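Local coordinates for YfkN protein (Bacillus subtilis subsp. subtilis, PDB 3GVE) that belongs to the calcineurin-like phosphoesterase family and binds a manganese and a magnesium ion side by side, at residues A[60-65]-A[103-108]; A[168-173]-A[190-195]; A[195-200]-A[237-242]; A[213-218]-A[230-235]; A[244-249]-A[276-281]. All blocks are in the same frame, centred on the assembly; numbering follows the deposited sequence.

Contact 1 of 5, residues A[60-65]-A[103-108]; sequences VDNGDL and AGTLGN. With MG (magnesium ion), chain D; MN (manganese (II) ion), chain C.
Val60 and Ala103 form a single backbone bridge, from which the two chains run on in nearly the same direction, 16° apart end to end. Asp61 N donates to Ala103 O at 3.1 Å; farther along, the chains meet glycine against glycine, with Gly63 CA 4.2 Å from Gly107 CA. Between these points Asp61 folds back in an Asx turn: its OD2 accepts from Gly63 N at 3.0 Å, the N-H arriving from above the carboxylate plane. A water ties this turn to the other segment, donating a hydrogen bond to Asp61 OD2 (2.7 Å) and accepting from Thr105 N, while Thr17 holds Asp61 OD1. Such loops at strand ends carry the metal ligands in the calcineurin-like fold, and both segments supply one here. Asp64 OD2 bridges the two ions, 2.3 Å from manganese and 2.4 Å from magnesium. Asn108 OD1 binds magnesium but not manganese, at 2.1 Å, its CG tucked between backbone N and carbonyl carbon (chi1 43°). Carboxylate and amide are turned 56° against each other. His216 and His249 complete the protein's ligands of magnesium, Asp19, His21 and His251 those of manganese. Thr105 lies alongside Asn62, its CG2 resting 3.4 Å from Asn62 O.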
# COMPACT_ATOMS: atom_id res chain seq x y z
N VAL A 60 9.36 -20.34 -8.76
CA VAL A 60 8.34 -19.67 -9.59
C VAL A 60 7.86 -18.38 -8.95
O VAL A 60 7.86 -18.23 -7.74
CB VAL A 60 7.13 -20.61 -9.85
CG1 VAL A 60 7.60 -21.90 -10.53
CG2 VAL A 60 6.38 -20.93 -8.56
N ASP A 61 7.46 -17.45 -9.80
CA ASP A 61 6.82 -16.22 -9.33
C ASP A 61 5.38 -16.18 -9.78
O ASP A 61 5.05 -16.61 -10.87
CB ASP A 61 7.53 -14.99 -9.86
CG ASP A 61 6.95 -13.72 -9.29
OD1 ASP A 61 7.15 -13.44 -8.09
OD2 ASP A 61 6.25 -13.03 -10.02
N ASN A 62 4.52 -15.63 -8.92
CA ASN A 62 3.09 -15.61 -9.18
C ASN A 62 2.46 -14.30 -9.64
O ASN A 62 1.25 -14.17 -9.63
CB ASN A 62 2.35 -16.13 -7.93
CG ASN A 62 1.03 -16.82 -8.28
OD1 ASN A 62 0.94 -17.56 -9.25
ND2 ASN A 62 -0.00 -16.58 -7.45
N GLY A 63 3.29 -13.34 -10.06
CA GLY A 63 2.78 -12.09 -10.62
C GLY A 63 2.60 -10.96 -9.62
O GLY A 63 2.91 -11.10 -8.45
N ASP A 64 2.09 -9.83 -10.11
CA ASP A 64 2.14 -8.53 -9.40
C ASP A 64 3.60 -8.26 -8.97
O ASP A 64 3.92 -8.03 -7.81
CB ASP A 64 1.16 -8.47 -8.21
CG ASP A 64 -0.20 -7.94 -8.60
OD1 ASP A 64 -0.47 -7.86 -9.81
OD2 ASP A 64 -0.99 -7.65 -7.67
N LEU A 65 4.47 -8.32 -9.97
CA LEU A 65 5.93 -8.30 -9.81
C LEU A 65 6.59 -6.97 -10.22
O LEU A 65 7.45 -6.48 -9.52
CB LEU A 65 6.54 -9.44 -10.62
CG LEU A 65 8.06 -9.43 -10.77
CD1 LEU A 65 8.71 -9.70 -9.44
CD2 LEU A 65 8.50 -10.48 -11.83
N ALA A 103 9.81 -20.18 -13.85
CA ALA A 103 8.58 -19.73 -14.49
C ALA A 103 8.01 -18.53 -13.77
O ALA A 103 8.29 -18.37 -12.59
CB ALA A 103 7.53 -20.84 -14.49
N GLY A 104 7.19 -17.77 -14.49
CA GLY A 104 6.45 -16.69 -13.87
C GLY A 104 5.09 -16.53 -14.55
O GLY A 104 4.77 -17.26 -15.50
N THR A 105 4.31 -15.56 -14.07
CA THR A 105 2.95 -15.35 -14.63
C THR A 105 2.54 -13.91 -14.54
O THR A 105 3.32 -13.06 -13.99
CB THR A 105 1.97 -16.31 -13.94
OG1 THR A 105 0.79 -16.41 -14.75
CG2 THR A 105 1.57 -15.84 -12.54
N LEU A 106 1.35 -13.56 -15.02
CA LEU A 106 0.88 -12.21 -15.00
C LEU A 106 -0.10 -12.00 -13.87
O LEU A 106 -1.05 -12.69 -13.69
CB LEU A 106 0.22 -11.86 -16.33
CG LEU A 106 1.09 -12.18 -17.55
CD1 LEU A 106 0.37 -11.88 -18.81
CD2 LEU A 106 2.44 -11.53 -17.53
N GLY A 107 0.19 -10.93 -13.09
CA GLY A 107 -0.77 -10.47 -12.12
C GLY A 107 -1.49 -9.26 -12.79
O GLY A 107 -1.16 -8.80 -13.90
N ASN A 108 -2.54 -8.79 -12.10
CA ASN A 108 -3.30 -7.66 -12.68
C ASN A 108 -2.42 -6.44 -12.92
O ASN A 108 -2.56 -5.68 -13.88
CB ASN A 108 -4.55 -7.28 -11.85
CG ASN A 108 -4.29 -7.25 -10.34
OD1 ASN A 108 -3.88 -8.22 -9.71
ND2 ASN A 108 -4.44 -6.08 -9.79
MG MG D . -3.14 -8.77 -7.85
MN MN C . -0.87 -7.41 -5.41
O HOH W 1 6.07 -13.53 -12.70
O HOH W 2 -3.00 -7.98 -5.54
O HOH W 3 -1.92 -5.43 -5.53

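Contact 2 of 5, residues A[168-173]-A[190-195]; sequences IGFVPP and QDIVES
Val171 O accepts a hydrogen bond from ND2 of Asn133 and is also packed against by Ile192, whose CG1 lies 3.7 Å away. The same amide nitrogen bonds Gln190 O and thus ties the end of the strand to the approach of the helix. Ile192 contributes the largest share of the contact. With CG2 anti to the backbone N, that methyl lies 3.9 Å from Phe170 CG, while the extended arm on CG1 takes CD1 to the proline pair, 4.2 Å from Pro172 CA and 4.3 Å from Pro173 CD. The ring of Phe170 also reaches the next turn of the helix: Ser195 OG sits at its edge, in the ring plane, 3.5 Å from CE1, although serine was modelled in two conformers and this detail is less certain. Helix 192-205 covers strand 160-170 here and leads on to strand 210-215, the parallel neighbour of 160-170 in the sheet. Its first turn is closed by Asp191 at the N-cap, where OD2 accepts from Glu194 N at 2.9 Å, on the anti side of the carboxylate and 28° out of its plane. Asp191 OD1 is bonded to Gly227 N. The direct contact is made by packing, with Asn133 as a polar link between the segments, and the capping groups probably help define where the helix begins.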
# COMPACT_ATOMS: atom_id res chain seq x y z
N ILE A 168 1.14 -23.46 -15.85
CA ILE A 168 0.02 -22.72 -16.42
C ILE A 168 -0.28 -21.56 -15.49
O ILE A 168 -0.13 -21.67 -14.29
CB ILE A 168 -1.23 -23.64 -16.59
CG1 ILE A 168 -2.37 -22.89 -17.30
CG2 ILE A 168 -1.70 -24.23 -15.25
CD1 ILE A 168 -3.54 -23.81 -17.76
N GLY A 169 -0.70 -20.44 -16.05
CA GLY A 169 -0.97 -19.25 -15.24
C GLY A 169 -2.32 -18.62 -15.53
O GLY A 169 -2.83 -18.74 -16.61
N PHE A 170 -2.85 -17.94 -14.53
CA PHE A 170 -4.16 -17.27 -14.58
C PHE A 170 -4.14 -15.90 -13.92
O PHE A 170 -3.45 -15.71 -12.93
CB PHE A 170 -5.24 -18.12 -13.88
CG PHE A 170 -5.23 -19.55 -14.29
CD1 PHE A 170 -5.79 -19.95 -15.49
CD2 PHE A 170 -4.64 -20.49 -13.48
CE1 PHE A 170 -5.76 -21.27 -15.87
CE2 PHE A 170 -4.62 -21.82 -13.85
CZ PHE A 170 -5.18 -22.21 -15.06
N VAL A 171 -4.91 -14.98 -14.47
CA VAL A 171 -5.07 -13.64 -13.91
C VAL A 171 -6.57 -13.34 -13.74
O VAL A 171 -7.40 -13.92 -14.42
CB VAL A 171 -4.37 -12.57 -14.82
CG1 VAL A 171 -5.18 -12.35 -16.11
CG2 VAL A 171 -4.14 -11.26 -14.08
N PRO A 172 -6.94 -12.45 -12.83
CA PRO A 172 -8.39 -12.20 -12.66
C PRO A 172 -8.99 -11.47 -13.87
O PRO A 172 -8.38 -10.59 -14.43
CB PRO A 172 -8.45 -11.32 -11.40
CG PRO A 172 -7.19 -11.67 -10.64
CD PRO A 172 -6.16 -11.83 -11.74
N PRO A 173 -10.20 -11.85 -14.24
CA PRO A 173 -10.88 -11.19 -15.37
C PRO A 173 -11.17 -9.72 -15.13
O PRO A 173 -11.41 -9.01 -16.09
CB PRO A 173 -12.17 -12.00 -15.55
CG PRO A 173 -12.01 -13.23 -14.80
CD PRO A 173 -10.98 -13.00 -13.73
N GLN A 190 -10.92 -14.89 -20.24
CA GLN A 190 -11.71 -16.06 -19.97
C GLN A 190 -11.72 -16.35 -18.47
O GLN A 190 -10.73 -16.13 -17.77
CB GLN A 190 -11.12 -17.23 -20.76
CG GLN A 190 -11.84 -18.55 -20.63
CD GLN A 190 -11.15 -19.66 -21.39
OE1 GLN A 190 -9.95 -19.61 -21.63
NE2 GLN A 190 -11.90 -20.69 -21.76
N ASP A 191 -12.86 -16.85 -18.00
CA ASP A 191 -13.00 -17.32 -16.63
C ASP A 191 -11.83 -18.23 -16.28
O ASP A 191 -11.42 -19.07 -17.06
CB ASP A 191 -14.32 -18.09 -16.48
CG ASP A 191 -14.40 -18.84 -15.16
OD1 ASP A 191 -14.55 -18.17 -14.14
OD2 ASP A 191 -14.31 -20.07 -15.15
N ILE A 192 -11.33 -18.07 -15.06
CA ILE A 192 -10.19 -18.85 -14.58
C ILE A 192 -10.39 -20.37 -14.67
O ILE A 192 -9.60 -21.05 -15.30
CB ILE A 192 -9.76 -18.39 -13.18
CG1 ILE A 192 -9.17 -16.99 -13.27
CG2 ILE A 192 -8.73 -19.37 -12.58
CD1 ILE A 192 -8.96 -16.32 -11.93
N VAL A 193 -11.46 -20.90 -14.06
CA VAL A 193 -11.73 -22.35 -14.11
C VAL A 193 -11.92 -22.86 -15.54
O VAL A 193 -11.40 -23.91 -15.92
CB VAL A 193 -12.92 -22.69 -13.19
CG1 VAL A 193 -13.49 -24.08 -13.42
CG2 VAL A 193 -12.58 -22.45 -11.71
N GLU A 194 -12.67 -22.10 -16.34
CA GLU A 194 -12.93 -22.50 -17.73
C GLU A 194 -11.64 -22.50 -18.55
O GLU A 194 -11.39 -23.44 -19.26
CB GLU A 194 -13.96 -21.58 -18.40
CG GLU A 194 -15.37 -21.77 -17.91
CD GLU A 194 -16.31 -20.72 -18.45
OE1 GLU A 194 -15.99 -20.08 -19.46
OE2 GLU A 194 -17.38 -20.53 -17.84
N SER A 195 -10.76 -21.60 -18.31
CA SER A 195 -9.42 -21.59 -18.96
C SER A 195 -8.66 -22.82 -18.56
O SER A 195 -7.96 -23.47 -19.39
CB SER A 195 -8.71 -20.25 -18.74
OG SER A 195 -7.33 -20.40 -18.92

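Contact 3 of 5, residues A[195-200]-A[237-242]; sequences SANETI and TKTKGI
Ile200 and Ala196 on one side and Thr239 and Ile242 on the other make a chiefly apolar contact, partly buried, between the flank of helix 192-205 and the turn that leaves helix 232-238. Ile200 buries the most surface here. Its CD1 meets Ile242 CG1 at 3.8 Å, the two side chains crossing at about a right angle, while CG2 rests 3.4 Å from Lys240 O. One turn earlier, Ala196 CB touches Thr239 CG2 at 3.9 Å. Thr239 presents this methyl because its hydroxyl, at chi1 69°, is turned back to Leu235 O of the preceding helix. The two helices lie next to each other on one sheet, and the second belongs to the beta-alpha-beta unit of strands 210-215 and 244-247; residues 239-242 are the descent from that helix to its second strand. Gly241 makes the bend with a positive phi of 112°, passing beside Ile200 CG2. Toward the surface the contact turns polar. The side chains of Asn197 and Thr239 cross at a slant, Asn197 OD1 lying 3.4 Å from Thr239 CG2. Asn197 OD1 also accepts a hydrogen bond of 2.6 Å from a water. That same water takes the N-H of Lys240, N to water oxygen 3.0 Å.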
# COMPACT_ATOMS: atom_id res chain seq x y z
N SER A 195 -10.76 -21.60 -18.31
CA SER A 195 -9.42 -21.59 -18.96
C SER A 195 -8.66 -22.82 -18.56
O SER A 195 -7.96 -23.47 -19.39
CB SER A 195 -8.71 -20.25 -18.74
OG SER A 195 -7.33 -20.40 -18.92
N ALA A 196 -8.70 -23.16 -17.28
CA ALA A 196 -7.99 -24.34 -16.81
C ALA A 196 -8.55 -25.60 -17.46
O ALA A 196 -7.79 -26.44 -17.91
CB ALA A 196 -8.08 -24.44 -15.27
N ASN A 197 -9.88 -25.73 -17.50
CA ASN A 197 -10.51 -26.91 -18.07
C ASN A 197 -10.25 -27.05 -19.57
O ASN A 197 -10.20 -28.13 -20.07
CB ASN A 197 -11.99 -26.93 -17.71
CG ASN A 197 -12.24 -27.42 -16.30
OD1 ASN A 197 -11.44 -28.12 -15.74
ND2 ASN A 197 -13.36 -27.03 -15.75
N GLU A 198 -10.06 -25.93 -20.26
CA GLU A 198 -9.76 -25.94 -21.69
C GLU A 198 -8.31 -26.33 -21.93
O GLU A 198 -7.99 -27.03 -22.88
CB GLU A 198 -10.04 -24.54 -22.22
CG GLU A 198 -9.74 -24.25 -23.69
CD GLU A 198 -10.02 -22.78 -24.01
OE1 GLU A 198 -11.17 -22.38 -23.99
OE2 GLU A 198 -9.08 -22.03 -24.24
N THR A 199 -7.43 -25.88 -21.04
CA THR A 199 -6.00 -25.99 -21.28
C THR A 199 -5.33 -27.26 -20.74
O THR A 199 -4.47 -27.82 -21.37
CB THR A 199 -5.26 -24.71 -20.78
OG1 THR A 199 -5.86 -23.56 -21.37
CG2 THR A 199 -3.79 -24.75 -21.16
N ILE A 200 -5.72 -27.70 -19.55
CA ILE A 200 -5.14 -28.87 -18.93
C ILE A 200 -5.11 -30.12 -19.84
O ILE A 200 -4.14 -30.80 -19.87
CB ILE A 200 -5.84 -29.19 -17.59
CG1 ILE A 200 -5.41 -28.17 -16.51
CG2 ILE A 200 -5.51 -30.63 -17.11
CD1 ILE A 200 -6.37 -28.10 -15.36
N THR A 237 -11.31 -27.53 -6.78
CA THR A 237 -12.45 -28.45 -6.70
C THR A 237 -13.09 -28.80 -8.05
O THR A 237 -13.65 -29.87 -8.19
CB THR A 237 -13.54 -27.91 -5.76
OG1 THR A 237 -13.87 -26.57 -6.15
CG2 THR A 237 -13.06 -27.94 -4.29
N LYS A 238 -13.02 -27.90 -9.02
CA LYS A 238 -13.76 -28.07 -10.29
C LYS A 238 -12.92 -28.56 -11.45
O LYS A 238 -13.45 -28.87 -12.50
CB LYS A 238 -14.46 -26.77 -10.71
CG LYS A 238 -15.50 -26.22 -9.74
CD LYS A 238 -16.23 -25.03 -10.39
CE LYS A 238 -17.25 -24.41 -9.45
NZ LYS A 238 -17.98 -23.32 -10.19
N THR A 239 -11.62 -28.61 -11.27
CA THR A 239 -10.74 -29.10 -12.33
C THR A 239 -10.14 -30.42 -11.92
O THR A 239 -10.31 -30.86 -10.80
CB THR A 239 -9.58 -28.12 -12.64
OG1 THR A 239 -8.67 -28.10 -11.53
CG2 THR A 239 -10.10 -26.74 -12.92
N LYS A 240 -9.41 -31.04 -12.84
CA LYS A 240 -8.68 -32.27 -12.57
C LYS A 240 -7.33 -32.18 -13.24
O LYS A 240 -7.24 -31.76 -14.38
CB LYS A 240 -9.45 -33.46 -13.16
CG LYS A 240 -9.59 -34.64 -12.24
CD LYS A 240 -10.74 -35.56 -12.68
CE LYS A 240 -10.32 -36.43 -13.86
NZ LYS A 240 -11.33 -37.44 -14.28
N GLY A 241 -6.27 -32.57 -12.55
CA GLY A 241 -4.97 -32.58 -13.19
C GLY A 241 -3.95 -31.57 -12.68
O GLY A 241 -2.82 -31.62 -13.07
N ILE A 242 -4.36 -30.66 -11.81
CA ILE A 242 -3.42 -29.72 -11.20
C ILE A 242 -2.83 -30.37 -9.96
O ILE A 242 -3.55 -30.83 -9.09
CB ILE A 242 -4.10 -28.40 -10.80
CG1 ILE A 242 -4.64 -27.70 -12.05
CG2 ILE A 242 -3.11 -27.51 -10.04
CD1 ILE A 242 -5.51 -26.45 -11.76
O HOH W 4 -9.87 -30.18 -15.66

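Contact 4 of 5, residues A[213-218]-A[230-235]; sequences ALAHTG and NAVFDL. With MG (magnesium ion), chain D.
Three hydrogen bonds join Thr217 and Gly218 to Asn230, the N-cap Ala231 and Val232, the first helical residue. Ala231 N donates to Thr217 OG1 at 2.8 Å, and the same oxygen is bonded to Glu229 O, so one hydroxyl bonds the backbone on both sides of Asn230. Asn230 OD1 receives Gly218 N, also at 2.8 Å, in the plane of the amide and on a lone pair, though the bond is bent to 136° at the hydrogen. Much straighter, at 164°, is the 3.0 Å bond from Val232 N to Gly218 O, which gives the first turn of the helix an acceptor from the opposing loop. Behind these bonds the side chains pack: Val232 CG2 meets Thr217 CG2 at 3.8 Å, and Leu235 CD1 covers Ala215 CB, also at 3.8 Å. This is the first corner of a beta-alpha-beta unit, in which strand 210-215 gives way through a loop to helix 232-238 and the chain returns in strand 244-247. At the tip of the strand His216 is the centre of an inverse gamma turn. Its CG is anti to the backbone N (chi1 -169°), which carries the ring to the metal, and NE2 binds magnesium at 2.3 Å. In the second shell, Asn62 O takes the N-H of His216 ND1, fixing the rotation of the ring.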
# COMPACT_ATOMS: atom_id res chain seq x y z
N ALA A 213 0.04 -24.71 -11.17
CA ALA A 213 -0.73 -23.52 -11.52
C ALA A 213 -0.17 -22.29 -10.84
O ALA A 213 -0.14 -22.29 -9.56
CB ALA A 213 -2.20 -23.73 -11.07
N LEU A 214 0.22 -21.30 -11.62
CA LEU A 214 0.56 -20.00 -11.11
C LEU A 214 -0.73 -19.17 -11.18
O LEU A 214 -1.02 -18.50 -12.14
CB LEU A 214 1.71 -19.41 -11.94
CG LEU A 214 2.92 -20.36 -12.09
CD1 LEU A 214 4.00 -19.75 -12.94
CD2 LEU A 214 3.49 -20.82 -10.76
N ALA A 215 -1.51 -19.31 -10.12
CA ALA A 215 -2.85 -18.75 -10.08
C ALA A 215 -2.83 -17.41 -9.37
O ALA A 215 -2.83 -17.34 -8.16
CB ALA A 215 -3.78 -19.73 -9.37
N HIS A 216 -2.80 -16.34 -10.16
CA HIS A 216 -2.79 -15.00 -9.57
C HIS A 216 -4.22 -14.63 -9.21
O HIS A 216 -4.91 -13.92 -9.91
CB HIS A 216 -2.15 -13.89 -10.42
CG HIS A 216 -1.95 -12.63 -9.64
ND1 HIS A 216 -0.82 -12.41 -8.89
CD2 HIS A 216 -2.79 -11.60 -9.37
CE1 HIS A 216 -0.95 -11.28 -8.22
NE2 HIS A 216 -2.13 -10.76 -8.50
N THR A 217 -4.62 -15.17 -8.07
CA THR A 217 -6.01 -15.13 -7.61
C THR A 217 -6.01 -15.73 -6.22
O THR A 217 -5.21 -16.58 -5.92
CB THR A 217 -6.93 -15.89 -8.60
OG1 THR A 217 -8.30 -15.73 -8.23
CG2 THR A 217 -6.59 -17.38 -8.69
N GLY A 218 -6.91 -15.25 -5.37
CA GLY A 218 -6.94 -15.65 -3.98
C GLY A 218 -7.96 -16.73 -3.69
O GLY A 218 -8.47 -17.40 -4.58
N ASN A 230 -11.39 -14.24 -7.04
CA ASN A 230 -10.58 -15.06 -6.15
C ASN A 230 -11.04 -16.51 -6.22
O ASN A 230 -11.90 -16.94 -5.47
CB ASN A 230 -10.63 -14.49 -4.72
CG ASN A 230 -9.89 -13.17 -4.62
OD1 ASN A 230 -8.70 -13.10 -4.89
ND2 ASN A 230 -10.59 -12.11 -4.22
N ALA A 231 -10.45 -17.25 -7.14
CA ALA A 231 -10.99 -18.50 -7.63
C ALA A 231 -10.25 -19.77 -7.25
O ALA A 231 -10.53 -20.81 -7.80
CB ALA A 231 -11.13 -18.43 -9.17
N VAL A 232 -9.29 -19.69 -6.33
CA VAL A 232 -8.49 -20.87 -5.99
C VAL A 232 -9.32 -22.08 -5.50
O VAL A 232 -9.05 -23.20 -5.86
CB VAL A 232 -7.38 -20.54 -4.97
CG1 VAL A 232 -6.76 -21.85 -4.43
CG2 VAL A 232 -6.30 -19.68 -5.65
N PHE A 233 -10.33 -21.83 -4.67
CA PHE A 233 -11.16 -22.93 -4.19
C PHE A 233 -11.80 -23.66 -5.37
O PHE A 233 -11.87 -24.86 -5.39
CB PHE A 233 -12.24 -22.41 -3.24
CG PHE A 233 -13.11 -23.49 -2.66
CD1 PHE A 233 -12.77 -24.14 -1.48
CD2 PHE A 233 -14.29 -23.84 -3.29
CE1 PHE A 233 -13.61 -25.13 -0.95
CE2 PHE A 233 -15.12 -24.83 -2.77
CZ PHE A 233 -14.78 -25.47 -1.60
N ASP A 234 -12.28 -22.90 -6.34
CA ASP A 234 -12.89 -23.47 -7.54
C ASP A 234 -11.90 -24.18 -8.46
O ASP A 234 -12.21 -25.21 -9.01
CB ASP A 234 -13.70 -22.38 -8.26
CG ASP A 234 -14.73 -21.73 -7.35
OD1 ASP A 234 -15.51 -22.45 -6.73
OD2 ASP A 234 -14.69 -20.53 -7.21
N LEU A 235 -10.70 -23.62 -8.61
CA LEU A 235 -9.64 -24.33 -9.31
C LEU A 235 -9.38 -25.69 -8.67
O LEU A 235 -9.27 -26.70 -9.34
CB LEU A 235 -8.36 -23.52 -9.28
CG LEU A 235 -8.17 -22.52 -10.41
CD1 LEU A 235 -6.89 -21.73 -10.13
CD2 LEU A 235 -8.08 -23.22 -11.79
MG MG D . -3.14 -8.77 -7.85
O HOH W 2 -3.00 -7.98 -5.54

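Contact 5 of 5, residues A[244-249]-A[276-281]; sequences AIISGH and PVVMPS. With MG (magnesium ion), chain D.
Ile245 pairs with Val277 and Ile246 with Val278 in a parallel beta ladder, part of one sheet of the layered alpha-beta-beta-alpha fold of the calcineurin-like family. The strand axes pass 4.8 Å apart and diverge by only 18°. Three backbone bonds make the tight part: Ile245 N to Pro276 O at 3.0 Å, Val278 N to Ile245 O at 3.2 Å and Ser247 N to Val278 O at 2.8 Å. The two faces of this pairing meet different partners. Ile245 and Val277 point to helix 232-238, where they touch Ala236 and Val232. Ile246 and Val278 lie side by side on the other face, CD1 of the isoleucine 3.8 Å from CG2 of the valine, and Val278 goes on to Ile290 of strand 286-297 in the second sheet. Beyond Ser247 the pairing loosens. By the rhythm of the ladder Ser247 O would next accept from residue 280, but Pro280 has no N-H and offers CD instead, 3.8 Å from that oxygen. In place of a further bond, Met279, a selenomethionine, lies along the Ser247-Gly248 backbone: it bends at chi3 (-68°), taking Met279 CE to 3.5 Å from Gly248 O. Released from the ladder, the chain beyond Ser247 continues to the magnesium. His249 N is hydrogen-bonded to Asp19 OD2, Glu229 holds His249 NE2, and the other ring nitrogen, His249 ND1, binds magnesium at 2.4 Å.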
# COMPACT_ATOMS: atom_id res chain seq x y z
N ALA A 244 -0.30 -28.77 -7.99
CA ALA A 244 0.14 -27.75 -7.02
C ALA A 244 -0.39 -26.41 -7.48
O ALA A 244 -0.41 -26.14 -8.66
CB ALA A 244 1.65 -27.72 -6.96
N ILE A 245 -0.78 -25.58 -6.51
CA ILE A 245 -1.30 -24.24 -6.79
C ILE A 245 -0.55 -23.19 -5.98
O ILE A 245 -0.48 -23.26 -4.77
CB ILE A 245 -2.81 -24.13 -6.47
CG1 ILE A 245 -3.60 -25.13 -7.32
CG2 ILE A 245 -3.30 -22.71 -6.73
CD1 ILE A 245 -5.08 -25.33 -6.84
N ILE A 246 -0.01 -22.21 -6.69
CA ILE A 246 0.51 -21.00 -6.07
C ILE A 246 -0.61 -19.95 -6.17
O ILE A 246 -1.14 -19.71 -7.24
CB ILE A 246 1.77 -20.48 -6.78
CG1 ILE A 246 2.79 -21.60 -7.05
CG2 ILE A 246 2.39 -19.33 -5.99
CD1 ILE A 246 3.13 -22.45 -5.85
N SER A 247 -0.95 -19.35 -5.03
CA SER A 247 -2.01 -18.38 -4.95
C SER A 247 -1.39 -17.06 -4.52
O SER A 247 -0.34 -17.00 -3.94
CB SER A 247 -3.06 -18.86 -3.95
OG SER A 247 -4.12 -17.94 -3.75
N GLY A 248 -2.09 -16.00 -4.83
CA GLY A 248 -1.69 -14.64 -4.48
C GLY A 248 -2.89 -13.70 -4.50
O GLY A 248 -3.98 -14.09 -4.12
N HIS A 249 -2.62 -12.48 -4.96
CA HIS A 249 -3.58 -11.42 -5.21
C HIS A 249 -4.12 -10.79 -3.92
O HIS A 249 -4.14 -9.59 -3.81
CB HIS A 249 -4.70 -11.90 -6.14
CG HIS A 249 -5.66 -10.83 -6.53
ND1 HIS A 249 -5.27 -9.70 -7.22
CD2 HIS A 249 -7.00 -10.72 -6.34
CE1 HIS A 249 -6.33 -8.94 -7.43
NE2 HIS A 249 -7.39 -9.53 -6.90
N PRO A 276 -1.84 -29.27 -2.76
CA PRO A 276 -1.12 -28.26 -1.96
C PRO A 276 -1.27 -26.87 -2.59
O PRO A 276 -1.21 -26.71 -3.80
CB PRO A 276 0.34 -28.73 -2.01
CG PRO A 276 0.44 -29.55 -3.23
CD PRO A 276 -0.91 -30.17 -3.47
N VAL A 277 -1.49 -25.90 -1.71
CA VAL A 277 -1.68 -24.51 -2.08
C VAL A 277 -0.86 -23.65 -1.13
O VAL A 277 -0.86 -23.89 0.06
CB VAL A 277 -3.16 -24.10 -1.91
CG1 VAL A 277 -3.36 -22.61 -2.25
CG2 VAL A 277 -4.06 -24.99 -2.77
N VAL A 278 -0.19 -22.65 -1.67
CA VAL A 278 0.50 -21.68 -0.82
C VAL A 278 0.19 -20.26 -1.28
O VAL A 278 0.04 -20.00 -2.47
CB VAL A 278 2.04 -21.93 -0.78
CG1 VAL A 278 2.32 -23.31 -0.16
CG2 VAL A 278 2.67 -21.79 -2.16
N MSE A 279 0.12 -19.36 -0.32
CA MSE A 279 -0.04 -17.93 -0.59
C MSE A 279 0.91 -17.19 0.35
O MSE A 279 0.61 -16.98 1.53
CB MSE A 279 -1.49 -17.46 -0.36
CG MSE A 279 -1.65 -15.95 -0.59
SE MSE A 279 -3.38 -15.27 -0.01
CE MSE A 279 -4.50 -16.14 -1.32
N PRO A 280 2.05 -16.82 -0.19
CA PRO A 280 3.11 -16.24 0.65
C PRO A 280 3.06 -14.71 0.76
O PRO A 280 3.99 -14.02 0.42
CB PRO A 280 4.39 -16.71 -0.03
CG PRO A 280 4.02 -16.80 -1.46
CD PRO A 280 2.59 -17.31 -1.47
N SER A 281 1.97 -14.21 1.29
CA SER A 281 1.85 -12.81 1.70
C SER A 281 2.06 -11.87 0.49
O SER A 281 1.53 -12.10 -0.58
CB SER A 281 2.84 -12.52 2.85
OG SER A 281 2.59 -11.24 3.42
MG MG D . -3.14 -8.77 -7.85
O HOH W 2 -3.00 -7.98 -5.54

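Overall arrangement
Along the chain the contacts open in the order 1 to 5, contact 4 falling within the loop that contact 3 spans. Contacts 2, 4 and 5 follow one mixed sheet through its neighbouring strands 160-170, 210-215, 244-247 and 275-280; their successive centres, 2 to 4 and 4 to 5, are each 8 Å apart. Contact 3, which shares helix 192-205 with contact 2 and helix 232-238 with contact 4, lies on the outer helical layer, its centre about 19 Å from that of contact 1. Contact 1 starts from strand 57-61 of another sheet. Contacts 1, 4 and 5 converge on the magnesium, so loops after strands of several sheets bring their ligands to the metal centre.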